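Local coordinates for protein alpha-L-arabinosidase (Xanthomonas axonopodis pv. citri, PDB 6D25) that probably hydrolyses alpha-L-arabinofuranosyl substituents of arabinoxylans as a trimeric GH51 enzyme able to cope with internally di-substituted units, at residues A[200-205]-A[322-327]; A[369-372]-A[378-381]; A[217-222]-A[236-241]. One frame throughout, in Å; residues are numbered along the deposited sequence.

Contact 1. Residues A[200-205]-A[322-327]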
loop_
_atom_site.group_PDB
_atom_site.type_symbol
_atom_site.label_atom_id
_atom_site.label_comp_id
_atom_site.label_asym_id
_atom_site.label_seq_id
_atom_site.Cartn_x
_atom_site.Cartn_y
_atom_site.Cartn_z
ATOM N N GLY A 200 -2.424 -13.415 0.111
ATOM C CA GLY A 200 -0.964 -13.241 0.252
ATOM C C GLY A 200 -0.278 -14.525 0.620
ATOM O O GLY A 200 -0.865 -15.376 1.275
ATOM N N ASN A 201 0.959 -14.676 0.164
ATOM C CA ASN A 201 1.761 -15.913 0.331
ATOM C C ASN A 201 3.154 -15.517 0.881
ATOM O O ASN A 201 3.791 -14.636 0.409
ATOM C CB ASN A 201 1.847 -16.656 -0.998
ATOM C CG ASN A 201 0.500 -16.788 -1.702
ATOM O OD1 ASN A 201 -0.272 -17.732 -1.394
ATOM N ND2 ASN A 201 0.107 -15.768 -2.507
ATOM N N GLU A 202 3.597 -16.087 1.961
ATOM C CA GLU A 202 4.988 -15.869 2.437
ATOM C C GLU A 202 5.269 -14.345 2.548
ATOM O O GLU A 202 6.292 -13.838 2.077
ATOM C CB GLU A 202 6.009 -16.608 1.539
ATOM C CG GLU A 202 5.937 -18.163 1.562
ATOM C CD GLU A 202 7.254 -18.970 1.390
ATOM O OE1 GLU A 202 8.311 -18.351 1.048
ATOM O OE2 GLU A 202 7.253 -20.269 1.631
ATOM N N LEU A 203 4.399 -13.596 3.230
ATOM C CA LEU A 203 4.548 -12.128 3.289
ATOM C C LEU A 203 5.784 -11.741 4.111
ATOM O O LEU A 203 6.274 -10.632 3.945
ATOM C CB LEU A 203 3.271 -11.504 3.869
ATOM C CG LEU A 203 2.016 -11.628 2.991
ATOM C CD1 LEU A 203 0.902 -10.745 3.486
ATOM C CD2 LEU A 203 2.290 -11.291 1.552
ATOM N N TRP A 204 6.266 -12.628 4.979
ATOM C CA TRP A 204 7.496 -12.408 5.760
ATOM C C TRP A 204 8.729 -12.506 4.854
ATOM O O TRP A 204 9.798 -12.120 5.286
ATOM C CB TRP A 204 7.639 -13.371 6.958
ATOM C CG TRP A 204 7.025 -14.704 6.719
ATOM C CD1 TRP A 204 5.788 -15.118 7.122
ATOM C CD2 TRP A 204 7.580 -15.781 5.940
ATOM N NE1 TRP A 204 5.526 -16.359 6.613
ATOM C CE2 TRP A 204 6.611 -16.789 5.892
ATOM C CE3 TRP A 204 8.815 -15.994 5.316
ATOM C CZ2 TRP A 204 6.828 -17.992 5.223
ATOM C CZ3 TRP A 204 9.022 -17.159 4.619
ATOM C CH2 TRP A 204 8.041 -18.144 4.581
ATOM N N GLY A 205 8.584 -13.015 3.639
ATOM C CA GLY A 205 9.723 -13.275 2.738
ATOM C C GLY A 205 9.449 -12.747 1.334
ATOM O O GLY A 205 9.334 -11.540 1.140
ATOM N N VAL A 322 -1.898 -26.054 6.652
ATOM C CA VAL A 322 -0.480 -26.280 6.480
ATOM C C VAL A 322 -0.225 -26.243 4.983
ATOM O O VAL A 322 -0.150 -27.309 4.364
ATOM C CB VAL A 322 -0.029 -27.611 7.095
ATOM C CG1 VAL A 322 1.494 -27.827 6.973
ATOM C CG2 VAL A 322 -0.433 -27.687 8.552
ATOM N N ASP A 323 -0.098 -25.062 4.379
ATOM C CA ASP A 323 -0.249 -25.146 2.904
ATOM C C ASP A 323 1.109 -25.190 2.200
ATOM O O ASP A 323 1.123 -25.162 0.977
ATOM C CB ASP A 323 -1.236 -24.127 2.354
ATOM C CG ASP A 323 -0.803 -22.730 2.665
ATOM O OD1 ASP A 323 0.254 -22.630 3.309
ATOM O OD2 ASP A 323 -1.511 -21.792 2.242
ATOM N N GLU A 324 2.199 -25.374 2.952
ATOM C CA GLU A 324 3.448 -25.913 2.359
ATOM C C GLU A 324 4.103 -26.829 3.385
ATOM O O GLU A 324 4.378 -26.395 4.493
ATOM C CB GLU A 324 4.441 -24.814 1.929
ATOM C CG GLU A 324 3.837 -23.817 0.966
ATOM C CD GLU A 324 4.721 -22.646 0.561
ATOM O OE1 GLU A 324 5.926 -22.723 0.858
ATOM O OE2 GLU A 324 4.171 -21.666 -0.021
ATOM N N TRP A 325 4.333 -28.075 2.991
ATOM C CA TRP A 325 5.130 -29.022 3.737
ATOM C C TRP A 325 5.782 -30.006 2.758
ATOM O O TRP A 325 5.393 -30.051 1.595
ATOM C CB TRP A 325 4.287 -29.745 4.792
ATOM C CG TRP A 325 3.236 -30.650 4.226
ATOM C CD1 TRP A 325 1.991 -30.282 3.805
ATOM C CD2 TRP A 325 3.317 -32.074 4.030
ATOM N NE1 TRP A 325 1.306 -31.362 3.319
ATOM C CE2 TRP A 325 2.077 -32.483 3.477
ATOM C CE3 TRP A 325 4.304 -33.040 4.242
ATOM C CZ2 TRP A 325 1.815 -33.814 3.141
ATOM C CZ3 TRP A 325 4.028 -34.354 3.944
ATOM C CH2 TRP A 325 2.804 -34.742 3.395
ATOM N N GLY A 326 6.724 -30.767 3.263
ATOM C CA GLY A 326 7.458 -31.765 2.484
ATOM C C GLY A 326 8.951 -31.545 2.495
ATOM O O GLY A 326 9.455 -30.634 3.127
ATOM N N THR A 327 9.664 -32.428 1.795
ATOM C CA THR A 327 11.101 -32.419 1.791
ATOM C C THR A 327 11.631 -31.430 0.754
ATOM O O THR A 327 11.072 -31.249 -0.299
ATOM C CB THR A 327 11.658 -33.823 1.532
ATOM O OG1 THR A 327 11.103 -34.356 0.321
ATOM C CG2 THR A 327 11.356 -34.743 2.684
#
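The facing glutamates of a clan GH-A (beta/alpha)8 barrel are the motif here: Glu202, just beyond the fourth strand 196-199, meets Glu324 on the seventh, 319-325. Position in the barrel and the Asn-Glu sequence at the first of them fit the acid/base and nucleophile pair of GH51 enzymes, an assignment inferred from the family. The backbones are well apart, Glu202 CA lying 10.2 Å from Glu324 CA, so the two side chains must span the gap, and only their carboxylates meet. Glu202 OE2 comes to 2.9 Å from Glu324 OE1 and 3.8 Å from Glu324 OE2, which makes OE1 the oxygen approached, and the two carboxylate planes differ by 28°. Glu324 reaches out extended beyond CG, while a bend at chi2 (-147°) accompanies the approach of Glu202 OE2. A type I turn starts at Glu202, closed by Gly205 N to Glu202 O at 2.9 Å, and Glu202 CA lies 3.9 Å above the plane of the Trp204 ring. Second-shell groups position Glu324: Arg95 forms a salt bridge with its OE2, and the Tyr268 hydroxyl is hydrogen-bonded to OE1. A glycerol, probably from the crystallisation liquor, is also hydrogen-bonded to Glu324 OE1 and weakly to Glu202 OE2. Two carboxylate oxygens thus approach each other beside one bound hydroxyl, consistent with a pocket where both carboxylates address one sugar, as in retaining glycosidases.

Contact 2. Residues A[369-372]-A[378-381]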
loop_
_atom_site.group_PDB
_atom_site.type_symbol
_atom_site.label_atom_id
_atom_site.label_comp_id
_atom_site.label_asym_id
_atom_site.label_seq_id
_atom_site.Cartn_x
_atom_site.Cartn_y
_atom_site.Cartn_z
ATOM N N ALA A 369 -4.163 -29.006 4.317
ATOM C CA ALA A 369 -2.723 -29.077 4.102
ATOM C C ALA A 369 -2.453 -29.281 2.621
ATOM O O ALA A 369 -3.289 -29.808 1.900
ATOM C CB ALA A 369 -2.076 -30.178 4.934
ATOM N N ASN A 370 -1.317 -28.791 2.177
ATOM C CA ASN A 370 -0.914 -28.890 0.778
ATOM C C ASN A 370 0.582 -29.212 0.712
ATOM O O ASN A 370 1.441 -28.420 1.152
ATOM C CB ASN A 370 -1.204 -27.633 -0.033
ATOM C CG ASN A 370 -2.649 -27.193 0.006
ATOM O OD1 ASN A 370 -3.082 -26.630 1.008
ATOM N ND2 ASN A 370 -3.397 -27.449 -1.065
ATOM N N ILE A 371 0.911 -30.369 0.146
ATOM C CA ILE A 371 2.302 -30.774 -0.004
ATOM C C ILE A 371 2.933 -29.986 -1.153
ATOM O O ILE A 371 2.280 -29.750 -2.200
ATOM C CB ILE A 371 2.410 -32.303 -0.204
ATOM C CG1 ILE A 371 3.833 -32.780 0.041
ATOM C CG2 ILE A 371 1.905 -32.721 -1.577
ATOM C CD1 ILE A 371 4.068 -34.266 -0.004
ATOM N N ALA A 372 4.199 -29.638 -0.995
ATOM C CA ALA A 372 4.963 -28.948 -2.022
ATOM C C ALA A 372 5.821 -29.938 -2.820
ATOM O O ALA A 372 6.707 -30.558 -2.219
ATOM C CB ALA A 372 5.860 -27.924 -1.371
ATOM N N LEU A 378 9.907 -30.264 -6.081
ATOM C CA LEU A 378 10.041 -30.645 -4.681
ATOM C C LEU A 378 9.501 -32.068 -4.463
ATOM O O LEU A 378 9.900 -32.913 -5.220
ATOM C CB LEU A 378 9.397 -29.561 -3.806
ATOM C CG LEU A 378 10.196 -28.255 -3.744
ATOM C CD1 LEU A 378 9.425 -27.161 -3.034
ATOM C CD2 LEU A 378 11.546 -28.446 -3.078
ATOM N N GLN A 379 8.658 -32.324 -3.455
ATOM C CA GLN A 379 8.278 -33.703 -3.076
ATOM C C GLN A 379 7.071 -34.130 -3.914
ATOM O O GLN A 379 5.969 -34.311 -3.376
ATOM C CB GLN A 379 7.981 -33.826 -1.580
ATOM C CG GLN A 379 7.863 -35.285 -1.143
ATOM C CD GLN A 379 7.681 -35.504 0.345
ATOM O OE1 GLN A 379 7.936 -34.596 1.152
ATOM N NE2 GLN A 379 7.277 -36.713 0.717
ATOM N N ALA A 380 7.294 -34.330 -5.217
ATOM C CA ALA A 380 6.219 -34.428 -6.179
ATOM C C ALA A 380 5.446 -35.752 -6.117
ATOM O O ALA A 380 5.960 -36.792 -5.677
ATOM C CB ALA A 380 6.801 -34.247 -7.548
ATOM N N MET A 381 4.189 -35.709 -6.606
ATOM C CA MET A 381 3.420 -36.918 -6.830
ATOM C C MET A 381 3.938 -37.664 -8.064
ATOM O O MET A 381 3.914 -38.894 -8.132
ATOM C CB MET A 381 1.938 -36.615 -7.091
ATOM C CG MET A 381 1.192 -35.927 -5.991
ATOM S SD MET A 381 1.367 -36.710 -4.351
ATOM C CE MET A 381 2.647 -35.710 -3.663
#
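Ile371 sets its CD1 methyl over the carboxamide of Gln379. The evidence is in the near-equal spacing: Ile371 CD1 is 3.8 Å from Gln379 CD, and 4.1 Å from both OE1 and NE2 of that amide, as expected for a methyl above the central carbon. The two side chains cross at about a right angle. With CG1 anti to the nitrogen of its own residue (chi1 -164°) and the chain extended, Ile371 carries CD1 out to the amide and leaves CG2 for a second partner. That partner is Met381, whose chain folds at chi2 and chi3 so that its CE meets Ile371 CG2 tip to tip at 3.7 Å; Thr394 and Phe398 of helix 393-400 pack against both residues. The amide of Gln379 is held at both ends, OE1 accepting from Thr327 N and NE2 bonded to Thr394 OG1, which fixes its rotation beneath the methyl. In the fold, this is the eighth barrel strand, 366-371, giving way to the loop that follows it and returns across its end. A single backbone hydrogen bond ties loop to strand: Gln379 N to Ala372 O, 2.9 Å, with an N-H...O angle of 151° and the donor in the carbonyl plane on a lone pair. Gln379 is also the centre of an inverse gamma turn, closed by a weak bond from Ala380 N to Leu378 O. Beside the backbone bond, Leu378 CB approaches Ala372 O to 3.3 Å, while Leu378 CD1 reaches Ala372 CB at 4.0 Å.

Contact 3. Residues A[217-222]-A[236-241]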
loop_
_atom_site.group_PDB
_atom_site.type_symbol
_atom_site.label_atom_id
_atom_site.label_comp_id
_atom_site.label_asym_id
_atom_site.label_seq_id
_atom_site.Cartn_x
_atom_site.Cartn_y
_atom_site.Cartn_z
ATOM N N ASP A 217 -2.156 -5.565 9.014
ATOM C CA ASP A 217 -2.867 -4.396 8.453
ATOM C C ASP A 217 -3.160 -4.617 6.977
ATOM O O ASP A 217 -4.285 -4.374 6.485
ATOM C CB ASP A 217 -2.079 -3.105 8.680
ATOM C CG ASP A 217 -2.082 -2.621 10.115
ATOM O OD1 ASP A 217 -3.099 -2.842 10.827
ATOM O OD2 ASP A 217 -1.084 -1.981 10.523
ATOM N N VAL A 218 -2.163 -5.101 6.245
ATOM C CA VAL A 218 -2.325 -5.339 4.821
ATOM C C VAL A 218 -3.385 -6.438 4.571
ATOM O O VAL A 218 -4.254 -6.294 3.706
ATOM C CB VAL A 218 -0.972 -5.698 4.187
ATOM C CG1 VAL A 218 -1.126 -6.164 2.758
ATOM C CG2 VAL A 218 -0.026 -4.514 4.231
ATOM N N PHE A 219 -3.313 -7.527 5.317
ATOM C CA PHE A 219 -4.294 -8.607 5.201
ATOM C C PHE A 219 -5.709 -8.059 5.468
ATOM O O PHE A 219 -6.620 -8.312 4.679
ATOM C CB PHE A 219 -3.981 -9.788 6.140
ATOM C CG PHE A 219 -5.134 -10.754 6.209
ATOM C CD1 PHE A 219 -5.458 -11.567 5.140
ATOM C CD2 PHE A 219 -5.979 -10.741 7.302
ATOM C CE1 PHE A 219 -6.585 -12.377 5.179
ATOM C CE2 PHE A 219 -7.099 -11.564 7.355
ATOM C CZ PHE A 219 -7.410 -12.350 6.271
ATOM N N ARG A 220 -5.885 -7.367 6.579
ATOM C CA ARG A 220 -7.207 -6.816 6.916
ATOM C C ARG A 220 -7.775 -5.979 5.754
ATOM O O ARG A 220 -8.977 -6.066 5.435
ATOM C CB ARG A 220 -7.122 -5.993 8.205
ATOM C CG ARG A 220 -7.036 -6.873 9.450
ATOM C CD ARG A 220 -6.708 -6.115 10.688
ATOM N NE ARG A 220 -7.688 -5.083 11.004
ATOM C CZ ARG A 220 -7.869 -4.556 12.185
ATOM N NH1 ARG A 220 -7.096 -4.946 13.219
ATOM N NH2 ARG A 220 -8.750 -3.553 12.285
ATOM N N ARG A 221 -6.929 -5.143 5.144
ATOM C CA ARG A 221 -7.337 -4.288 4.049
ATOM C C ARG A 221 -7.650 -5.127 2.812
ATOM O O ARG A 221 -8.744 -4.982 2.217
ATOM C CB ARG A 221 -6.251 -3.274 3.714
ATOM C CG ARG A 221 -6.521 -2.377 2.520
ATOM C CD ARG A 221 -5.372 -1.422 2.371
ATOM N NE ARG A 221 -5.570 -0.426 1.333
ATOM C CZ ARG A 221 -4.685 0.509 1.015
ATOM N NH1 ARG A 221 -3.461 0.516 1.571
ATOM N NH2 ARG A 221 -5.029 1.422 0.114
ATOM N N TYR A 222 -6.732 -5.976 2.366
ATOM C CA TYR A 222 -6.919 -6.649 1.094
ATOM C C TYR A 222 -8.085 -7.662 1.163
ATOM O O TYR A 222 -8.832 -7.829 0.165
ATOM C CB TYR A 222 -5.645 -7.362 0.642
ATOM C CG TYR A 222 -4.636 -6.487 -0.051
ATOM C CD1 TYR A 222 -4.007 -5.452 0.617
ATOM C CD2 TYR A 222 -4.362 -6.636 -1.409
ATOM C CE1 TYR A 222 -3.106 -4.623 -0.023
ATOM C CE2 TYR A 222 -3.464 -5.823 -2.060
ATOM C CZ TYR A 222 -2.830 -4.806 -1.368
ATOM O OH TYR A 222 -1.924 -3.968 -1.999
ATOM N N LYS A 236 -11.453 -17.267 3.146
ATOM C CA LYS A 236 -10.219 -16.483 3.043
ATOM C C LYS A 236 -9.149 -17.043 3.976
ATOM O O LYS A 236 -9.395 -17.193 5.175
ATOM C CB LYS A 236 -10.506 -15.028 3.406
ATOM C CG LYS A 236 -11.462 -14.326 2.434
ATOM C CD LYS A 236 -12.134 -13.147 3.075
ATOM C CE LYS A 236 -12.957 -12.358 2.095
ATOM N NZ LYS A 236 -13.563 -11.178 2.758
ATOM N N ILE A 237 -8.002 -17.326 3.418
ATOM C CA ILE A 237 -6.866 -17.840 4.158
ATOM C C ILE A 237 -5.841 -16.717 4.350
ATOM O O ILE A 237 -5.319 -16.174 3.374
ATOM C CB ILE A 237 -6.208 -19.021 3.428
ATOM C CG1 ILE A 237 -7.221 -20.062 2.932
ATOM C CG2 ILE A 237 -5.094 -19.626 4.326
ATOM C CD1 ILE A 237 -8.108 -20.561 3.954
ATOM N N ALA A 238 -5.570 -16.377 5.600
ATOM C CA ALA A 238 -4.585 -15.372 5.959
ATOM C C ALA A 238 -3.162 -15.939 5.935
ATOM O O ALA A 238 -2.932 -17.097 6.264
ATOM C CB ALA A 238 -4.919 -14.812 7.315
ATOM N N PRO A 239 -2.201 -15.086 5.610
ATOM C CA PRO A 239 -0.769 -15.411 5.525
ATOM C C PRO A 239 -0.199 -15.604 6.943
ATOM O O PRO A 239 -0.258 -14.720 7.774
ATOM C CB PRO A 239 -0.200 -14.196 4.778
ATOM C CG PRO A 239 -1.053 -13.076 5.213
ATOM C CD PRO A 239 -2.432 -13.682 5.253
ATOM N N GLY A 240 0.221 -16.820 7.230
ATOM C CA GLY A 240 0.652 -17.203 8.568
ATOM C C GLY A 240 2.155 -17.453 8.640
ATOM O O GLY A 240 2.918 -17.018 7.784
ATOM N N PRO A 241 2.612 -18.118 9.722
ATOM C CA PRO A 241 4.001 -18.242 10.060
ATOM C C PRO A 241 4.780 -19.249 9.191
ATOM O O PRO A 241 4.221 -20.208 8.634
ATOM C CB PRO A 241 3.970 -18.777 11.477
ATOM C CG PRO A 241 2.724 -19.612 11.510
ATOM C CD PRO A 241 1.749 -18.794 10.677
#
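Phe219 makes every contact that the helical segment 217-222 has with 236-241, and its ring can be followed outward atom by atom. The bond to CB already points at the strand, and chi1 of 169° sets CG anti to the nitrogen of Phe219 and beside its carbonyl carbon, from where the ring reaches Ala238 and Pro239. At the root of the ring, Phe219 CG lies 4.1 Å from Pro239 CD. One atom further, Phe219 CD1 comes to 3.7 Å from the same Pro239 CD, with the proline meeting the ring obliquely. Next, Phe219 CE1 turns to Ala238, at 3.6 Å from its CB and 3.7 Å from its CA. At the tip, Phe219 CZ still has Ala238 CB at 3.7 Å, and on the far flank Phe219 CE2 has that methyl at 3.9 Å. Contact with so many ring atoms at almost one distance indicates a methyl lying over the face: Ala238 CB is 3.7 Å from the ring centroid and 14° off the normal, a CH-pi interaction. No hydrogen bond crosses between the two segments, so apolar packing carries this contact, and Ala256 of helix 246-256 touches the ring as well. Lys236 adds a polar tie, its NZ donating to the carbonyl O of Gln223, one residue beyond 217-222 on helix 212-224. Other residues of that helix serve the trimer: Asp217 forms a salt bridge with Arg211 of the second subunit, and Arg221 is hydrogen-bonded to Tyr222 of that subunit. Strand 196-199, helix 212-224 and strand 235-238 form a beta-alpha-beta unit, and an aromatic from the helix packed on the following strand is part of the helix-to-sheet layer of a (beta/alpha)8 barrel.

How the contacts relate
All three contacts reach the same parallel barrel sheet, and contact 1, at the probable active site, where a glycerol is bound, touches both others. Towards contact 2, Trp325 O lies 2.9 Å from Ala372 N where neighbouring strands 319-325 and 366-371 end, and Thr327 N lies 2.8 Å from Gln379 OE1, probable hydrogen bonds that join the Glu324 segment to the eighth-strand loop. Towards contact 3, which is nested in the chain loop closed by contact 1, Trp204 NE1 is 2.9 Å from Gly240 O, and Leu203 CD1 packs 3.5 Å from Pro239 CG. Contacts 2 and 3 do not touch: their centres are about 23 Å apart and their nearest atoms about 8 Å.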